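Local structure of putative branched-chain-amino-acid aminotransferase (3CSW) at residues A[57-60]-A[61-64]; A[74-77]-A[78-82]; A[202-205]-A[206-210]. The protein probably catalyses the pyridoxal-phosphate-dependent transfer of the amino group between leucine, isoleucine or valine and 2-oxoglutarate, a late step of branched-chain amino acid biosynthesis. All blocks are in the same frame, centred on the assembly; numbering follows the deposited sequence.

Contact 1: residues A[57-60]-A[61-64]; sequences YKHY and TRLK. With PLP (pyridoxal-5'-phosphate), chain E.
Thr61 CG2 sits over one face of the Tyr57 ring, one turn back along helix 56-68 of this class-IV aminotransferase, 3.7 Å from the ring centroid and 19° off its normal, a CH-pi contact displaced toward the rim on the CZ side. With CG anti to the backbone N (chi1 -174°), the Tyr57 ring comes round to the methyl, and the two side chains cross at about a right angle. The other branch of Thr61, OG1, turns back to the helix and donates to Lys58 O at 3.2 Å, from above the carbonyl plane. Arg62 N reaches that oxygen from the same face, so Lys58 O is held by two donors. The regular i to i+4 backbone bonds, such as Leu63 N to His59 O, fix the spacing of these groups.

Another flank of the helix faces the cofactor. In the conformer described, one of two modelled, Arg62 is bent at chi2 and chi3 and brings its guanidinium edge-on to the pyridoxal-5'-phosphate: Arg62 NH2 bonds to O1P of the cofactor at 2.9 Å, and NH1 adds a weak bond to the same oxygen. His59 runs beside Arg62, pointing the same way, its ring plane 70° from the guanidinium. Glu44 positions both, taking a hydrogen bond from His59 ND1 and a salt bridge from Arg62 NE; its carboxylate would probably favour a charged guanidinium at the phosphate. Further out, Lys58 is salt-bridged to Glu206 and Glu280, while Tyr60 turns away from the cofactor toward Leu76 and Phe81. Between the two cofactor-facing side chains, the nearest approach in this conformer is His59 CE1 to Arg62 NH2, 3.7 Å.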
# COMPACT_ATOMS: atom_id res chain seq x y z
N TYR A 57 -20.73 23.28 -20.04
CA TYR A 57 -19.74 22.64 -20.90
C TYR A 57 -18.72 21.83 -20.08
O TYR A 57 -18.38 20.72 -20.44
CB TYR A 57 -19.01 23.67 -21.79
CG TYR A 57 -18.10 22.99 -22.78
CD1 TYR A 57 -18.62 22.19 -23.79
CD2 TYR A 57 -16.71 23.09 -22.66
CE1 TYR A 57 -17.79 21.52 -24.68
CE2 TYR A 57 -15.88 22.42 -23.54
CZ TYR A 57 -16.42 21.64 -24.55
OH TYR A 57 -15.60 20.97 -25.42
N LYS A 58 -18.24 22.39 -18.97
CA LYS A 58 -17.30 21.71 -18.09
C LYS A 58 -17.87 20.41 -17.55
O LYS A 58 -17.18 19.39 -17.50
CB LYS A 58 -16.88 22.62 -16.94
CG LYS A 58 -16.01 23.77 -17.41
CD LYS A 58 -15.55 24.68 -16.30
CE LYS A 58 -14.51 25.66 -16.82
NZ LYS A 58 -14.17 26.62 -15.71
N HIS A 59 -19.14 20.44 -17.14
CA HIS A 59 -19.83 19.25 -16.65
C HIS A 59 -20.07 18.23 -17.75
O HIS A 59 -19.94 17.04 -17.53
CB HIS A 59 -21.14 19.63 -15.98
CG HIS A 59 -20.96 20.18 -14.60
ND1 HIS A 59 -20.67 19.37 -13.52
CD2 HIS A 59 -21.02 21.44 -14.12
CE1 HIS A 59 -20.56 20.12 -12.44
NE2 HIS A 59 -20.78 21.37 -12.77
N TYR A 60 -20.43 18.69 -18.94
CA TYR A 60 -20.60 17.81 -20.10
C TYR A 60 -19.31 17.04 -20.44
O TYR A 60 -19.35 15.85 -20.72
CB TYR A 60 -21.04 18.62 -21.33
CG TYR A 60 -21.32 17.77 -22.55
CD1 TYR A 60 -22.53 17.10 -22.69
CD2 TYR A 60 -20.37 17.62 -23.54
CE1 TYR A 60 -22.79 16.29 -23.80
CE2 TYR A 60 -20.60 16.81 -24.66
CZ TYR A 60 -21.81 16.16 -24.79
OH TYR A 60 -22.03 15.38 -25.92
N THR A 61 -18.17 17.72 -20.43
CA THR A 61 -16.91 17.04 -20.77
C THR A 61 -16.49 16.04 -19.68
O THR A 61 -15.90 15.02 -20.00
CB THR A 61 -15.77 18.04 -21.13
OG1 THR A 61 -15.31 18.69 -19.95
CG2 THR A 61 -16.29 19.09 -22.14
N ARG A 62 -16.80 16.33 -18.42
CA ARG A 62 -16.52 15.40 -17.31
C ARG A 62 -17.40 14.17 -17.45
O ARG A 62 -16.96 13.05 -17.18
CB ARG A 62 -16.80 16.01 -15.92
CG ARG A 62 -15.58 16.42 -15.10
CD ARG A 62 -15.73 15.99 -13.63
NE ARG A 62 -16.93 16.54 -12.99
CZ ARG A 62 -16.97 17.17 -11.82
NH1 ARG A 62 -15.88 17.34 -11.09
NH2 ARG A 62 -18.12 17.62 -11.36
N LEU A 63 -18.65 14.39 -17.85
CA LEU A 63 -19.60 13.29 -18.07
C LEU A 63 -19.04 12.39 -19.17
O LEU A 63 -18.98 11.17 -19.01
CB LEU A 63 -21.00 13.82 -18.43
CG LEU A 63 -22.19 12.84 -18.47
CD1 LEU A 63 -22.53 12.23 -17.10
CD2 LEU A 63 -23.43 13.52 -19.04
N LYS A 64 -18.62 12.99 -20.28
CA LYS A 64 -18.03 12.22 -21.38
C LYS A 64 -16.80 11.40 -20.92
O LYS A 64 -16.65 10.22 -21.26
CB LYS A 64 -17.65 13.15 -22.53
CG LYS A 64 -17.15 12.40 -23.75
CD LYS A 64 -16.94 13.29 -24.99
CE LYS A 64 -16.73 12.42 -26.25
NZ LYS A 64 -16.00 11.12 -25.96
N1 PLP E . -15.43 15.25 -4.58
C2 PLP E . -16.41 14.27 -4.76
C2A PLP E . -16.11 12.89 -4.27
C3 PLP E . -17.62 14.60 -5.39
O3 PLP E . -18.64 13.68 -5.51
C4 PLP E . -17.84 15.93 -5.84
C4A PLP E . -19.15 16.33 -6.46
O4A PLP E . -20.12 16.62 -5.73
C5 PLP E . -16.84 16.90 -5.63
C6 PLP E . -15.64 16.54 -5.01
C5A PLP E . -17.11 18.37 -5.88
O4P PLP E . -16.94 18.67 -7.26
P PLP E . -17.69 19.93 -7.97
O1P PLP E . -17.55 19.82 -9.50
O2P PLP E . -17.06 21.22 -7.51
O3P PLP E . -19.14 19.85 -7.53

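Contact 2: residues A[74-77]-A[78-82]; sequences LSLS and FDEFT
Ser77 and Glu80 close a capping box at the start of helix 78-89, each side chain bonding to the other residue's backbone. Ser77 OG accepts from Glu80 N at 3.0 Å, and in return Ser77 N donates to Glu80 OE1 at 3.1 Å. The second bond is almost straight at the hydrogen (174°), although OE1 is met from above the carboxylate plane. Ser77 can make the first bond because OG stands between its own backbone N and carbonyl carbon (chi1 69°), a rotation that faces it toward the first turn. Phe81 N then bonds to Ser77 O at 2.9 Å, and these three bonds make up the tight part of the contact.

Leu76 lies against Glu80 beside the box, but the placement of its CD2 is doubtful because the approach is too short. Beyond the two segments, Leu76 touches Phe111 of strand 109-115; Phe78 meets Tyr57 edge-to-face, and Phe81 meets Tyr60 with planes at about 55°. The solvent side is looser. Asp79 is exposed, and its side chain approaches the preceding segment through CB, near Ser77 OG. Glu80 too is an exposed residue, though its OE1 is engaged in the box. The reciprocal bonds occupy two backbone N-H groups at the helix start, and the acidic groups of Asp79 and Glu80 there are likely to interact favourably with the helix dipole.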
# COMPACT_ATOMS: atom_id res chain seq x y z
N LEU A 74 -21.39 9.01 -25.33
CA LEU A 74 -22.45 9.87 -24.84
C LEU A 74 -23.49 9.98 -25.95
O LEU A 74 -23.14 10.21 -27.11
CB LEU A 74 -21.86 11.23 -24.45
CG LEU A 74 -22.44 11.88 -23.19
CD1 LEU A 74 -21.54 13.02 -22.77
CD2 LEU A 74 -23.87 12.34 -23.43
N SER A 75 -24.76 9.79 -25.61
CA SER A 75 -25.84 9.86 -26.60
C SER A 75 -26.17 11.31 -26.97
O SER A 75 -26.34 11.62 -28.15
CB SER A 75 -27.11 9.17 -26.06
OG SER A 75 -27.59 9.79 -24.87
N LEU A 76 -26.26 12.18 -25.96
CA LEU A 76 -26.60 13.59 -26.14
C LEU A 76 -25.45 14.44 -26.67
O LEU A 76 -24.29 14.25 -26.30
CB LEU A 76 -27.07 14.21 -24.81
CG LEU A 76 -28.59 14.22 -24.56
CD1 LEU A 76 -28.90 14.92 -23.26
CD2 LEU A 76 -29.33 14.89 -25.69
N SER A 77 -25.78 15.39 -27.53
CA SER A 77 -24.81 16.39 -27.96
C SER A 77 -24.76 17.46 -26.87
O SER A 77 -25.63 17.53 -26.00
CB SER A 77 -25.19 16.99 -29.31
OG SER A 77 -26.35 17.81 -29.20
N PHE A 78 -23.72 18.29 -26.89
CA PHE A 78 -23.64 19.39 -25.94
C PHE A 78 -24.81 20.33 -26.16
O PHE A 78 -25.43 20.83 -25.21
CB PHE A 78 -22.35 20.16 -26.09
CG PHE A 78 -22.27 21.34 -25.18
CD1 PHE A 78 -22.49 21.19 -23.81
CD2 PHE A 78 -22.03 22.61 -25.67
CE1 PHE A 78 -22.46 22.26 -22.96
CE2 PHE A 78 -21.97 23.70 -24.82
CZ PHE A 78 -22.18 23.53 -23.48
N ASP A 79 -25.12 20.56 -27.43
CA ASP A 79 -26.19 21.45 -27.83
C ASP A 79 -27.54 20.98 -27.27
O ASP A 79 -28.32 21.79 -26.77
CB ASP A 79 -26.22 21.52 -29.36
CG ASP A 79 -27.17 22.57 -29.88
OD1 ASP A 79 -27.17 23.71 -29.36
OD2 ASP A 79 -27.92 22.24 -30.84
N GLU A 80 -27.79 19.67 -27.35
CA GLU A 80 -29.03 19.09 -26.81
C GLU A 80 -29.06 19.10 -25.28
O GLU A 80 -30.10 19.37 -24.67
CB GLU A 80 -29.20 17.66 -27.31
CG GLU A 80 -29.48 17.59 -28.81
CD GLU A 80 -29.30 16.18 -29.40
OE1 GLU A 80 -28.64 15.33 -28.76
OE2 GLU A 80 -29.82 15.95 -30.52
N PHE A 81 -27.91 18.79 -24.68
CA PHE A 81 -27.67 18.84 -23.23
C PHE A 81 -28.08 20.23 -22.72
O PHE A 81 -28.92 20.33 -21.82
CB PHE A 81 -26.19 18.54 -22.98
CG PHE A 81 -25.75 18.55 -21.52
CD1 PHE A 81 -26.13 17.54 -20.66
CD2 PHE A 81 -24.86 19.53 -21.06
CE1 PHE A 81 -25.68 17.53 -19.34
CE2 PHE A 81 -24.42 19.52 -19.75
CZ PHE A 81 -24.82 18.52 -18.89
N THR A 82 -27.54 21.27 -23.34
CA THR A 82 -27.84 22.64 -22.92
C THR A 82 -29.32 22.96 -23.12
O THR A 82 -29.93 23.68 -22.33
CB THR A 82 -26.98 23.70 -23.65
OG1 THR A 82 -27.33 23.77 -25.05
CG2 THR A 82 -25.53 23.39 -23.53

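Contact 3: residues A[202-205]-A[206-210]; sequences GITR and ENVIK. With PLP (pyridoxal-5'-phosphate), chain E.
Ile209 CD1 lies over one face of the Arg205 guanidinium, 3.7 Å above its plane and offset toward the rim, with NH1 the nearest atom. The two side chains run side by side on helix 203-214, the helix of a beta-alpha-beta unit between strands 189-193 and 219-222. With CG anti to the backbone N (chi1 171°) and the chain extended as far as NE, Arg205 carries its flat end past the isoleucine. Its NH2 forms a salt bridge with Glu221 and a hydrogen bond to Pro193 O. A leucine at Arg205 would probably leave the Glu221 carboxylate and Pro193 O without this donor, and Ile209 CD1 without the flat group beside it.

The amide of Asn207 turns back along the helix. ND2 makes a weak bond to Ile203 O at 3.0 Å (130° at the hydrogen), an oxygen that also accepts from Asn207 N, while OD1 is bonded to Asn281.

At its N-terminus the helix binds the cofactor phosphate. Ile203 N donates to O1P of the pyridoxal-5'-phosphate at 2.9 Å. Thr204 N donates to O2P of the same phosphate at 3.0 Å, and the helix end is likely to add to the attraction. Gly202, the N-cap residue, brings CA to 3.5 Å from O4P of the cofactor; a side-chain carbon here would clash with that oxygen. Thr204 adds its side chain, OG1 donating to O2P of the cofactor at 2.7 Å.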
# COMPACT_ATOMS: atom_id res chain seq x y z
N GLY A 202 -12.83 18.77 -9.09
CA GLY A 202 -14.05 19.54 -8.96
C GLY A 202 -14.00 20.85 -9.72
O GLY A 202 -12.96 21.53 -9.77
N ILE A 203 -15.14 21.19 -10.31
CA ILE A 203 -15.32 22.45 -11.04
C ILE A 203 -15.32 23.68 -10.12
O ILE A 203 -14.85 24.75 -10.52
CB ILE A 203 -16.60 22.39 -11.92
CG1 ILE A 203 -16.37 21.34 -13.02
CG2 ILE A 203 -16.99 23.82 -12.45
CD1 ILE A 203 -17.56 20.97 -13.83
N THR A 204 -15.84 23.55 -8.89
CA THR A 204 -15.76 24.65 -7.89
C THR A 204 -14.32 24.87 -7.45
O THR A 204 -13.84 26.00 -7.36
CB THR A 204 -16.63 24.37 -6.63
OG1 THR A 204 -17.87 23.79 -7.01
CG2 THR A 204 -16.89 25.67 -5.82
N ARG A 205 -13.63 23.77 -7.16
CA ARG A 205 -12.19 23.80 -6.85
C ARG A 205 -11.38 24.57 -7.90
O ARG A 205 -10.59 25.42 -7.57
CB ARG A 205 -11.71 22.34 -6.75
CG ARG A 205 -10.20 22.12 -6.65
CD ARG A 205 -9.85 20.68 -6.90
NE ARG A 205 -8.43 20.45 -6.67
CZ ARG A 205 -7.49 20.64 -7.59
NH1 ARG A 205 -7.80 21.05 -8.82
NH2 ARG A 205 -6.23 20.39 -7.28
N GLU A 206 -11.55 24.22 -9.16
CA GLU A 206 -10.87 24.84 -10.27
C GLU A 206 -11.09 26.35 -10.27
O GLU A 206 -10.13 27.11 -10.38
CB GLU A 206 -11.40 24.19 -11.55
CG GLU A 206 -10.97 24.71 -12.91
CD GLU A 206 -11.94 24.16 -14.00
OE1 GLU A 206 -11.97 22.92 -14.27
OE2 GLU A 206 -12.73 24.96 -14.54
N ASN A 207 -12.35 26.77 -10.15
CA ASN A 207 -12.73 28.19 -10.09
C ASN A 207 -12.14 28.94 -8.92
O ASN A 207 -11.74 30.11 -9.07
CB ASN A 207 -14.25 28.35 -10.10
CG ASN A 207 -14.83 28.29 -11.51
OD1 ASN A 207 -14.54 29.15 -12.35
ND2 ASN A 207 -15.67 27.32 -11.75
N VAL A 208 -12.08 28.28 -7.76
CA VAL A 208 -11.50 28.88 -6.55
C VAL A 208 -10.00 29.09 -6.71
O VAL A 208 -9.49 30.11 -6.28
CB VAL A 208 -11.84 28.05 -5.29
CG1 VAL A 208 -11.04 28.51 -4.06
CG2 VAL A 208 -13.37 28.11 -5.03
N ILE A 209 -9.30 28.14 -7.35
CA ILE A 209 -7.85 28.28 -7.63
C ILE A 209 -7.60 29.50 -8.52
O ILE A 209 -6.69 30.33 -8.24
CB ILE A 209 -7.26 26.97 -8.24
CG1 ILE A 209 -7.24 25.86 -7.19
CG2 ILE A 209 -5.82 27.19 -8.78
CD1 ILE A 209 -6.95 24.47 -7.72
N LYS A 210 -8.41 29.65 -9.56
CA LYS A 210 -8.33 30.81 -10.45
C LYS A 210 -8.68 32.11 -9.74
O LYS A 210 -8.05 33.14 -9.98
CB LYS A 210 -9.22 30.62 -11.68
CG LYS A 210 -8.79 29.46 -12.52
CD LYS A 210 -9.54 29.38 -13.83
CE LYS A 210 -9.39 27.98 -14.44
NZ LYS A 210 -9.34 27.98 -15.93
N1 PLP E . -15.43 15.25 -4.58
C2 PLP E . -16.41 14.27 -4.76
C2A PLP E . -16.11 12.89 -4.27
C3 PLP E . -17.62 14.60 -5.39
O3 PLP E . -18.64 13.68 -5.51
C4 PLP E . -17.84 15.93 -5.84
C4A PLP E . -19.15 16.33 -6.46
O4A PLP E . -20.12 16.62 -5.73
C5 PLP E . -16.84 16.90 -5.63
C6 PLP E . -15.64 16.54 -5.01
C5A PLP E . -17.11 18.37 -5.88
O4P PLP E . -16.94 18.67 -7.26
P PLP E . -17.69 19.93 -7.97
O1P PLP E . -17.55 19.82 -9.50
O2P PLP E . -17.06 21.22 -7.51
O3P PLP E . -19.14 19.85 -7.53

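Overall arrangement
The pyridoxal-5'-phosphate joins contacts 1 and 3, whose centres are 15 Å apart: Arg62 from helix 56-68 and Ile203 and Thr204 from the start of helix 203-214 converge on its phosphate. The helices also meet directly, through a salt bridge of Lys58 NZ to Glu206 OE2 (2.5 Å) and packing of His59 CE1 on Ile203 CD1 (3.4 Å). On its other flank contact 1 meets contact 2, centred 10 Å away, where Tyr60 OH lies 2.5 Å from Leu76 O, a probable hydrogen bond. Contacts 2 and 3 do not touch, their nearest atoms being about 9 Å apart. Helix 56-68 thus stands between the capped helix start and the cofactor.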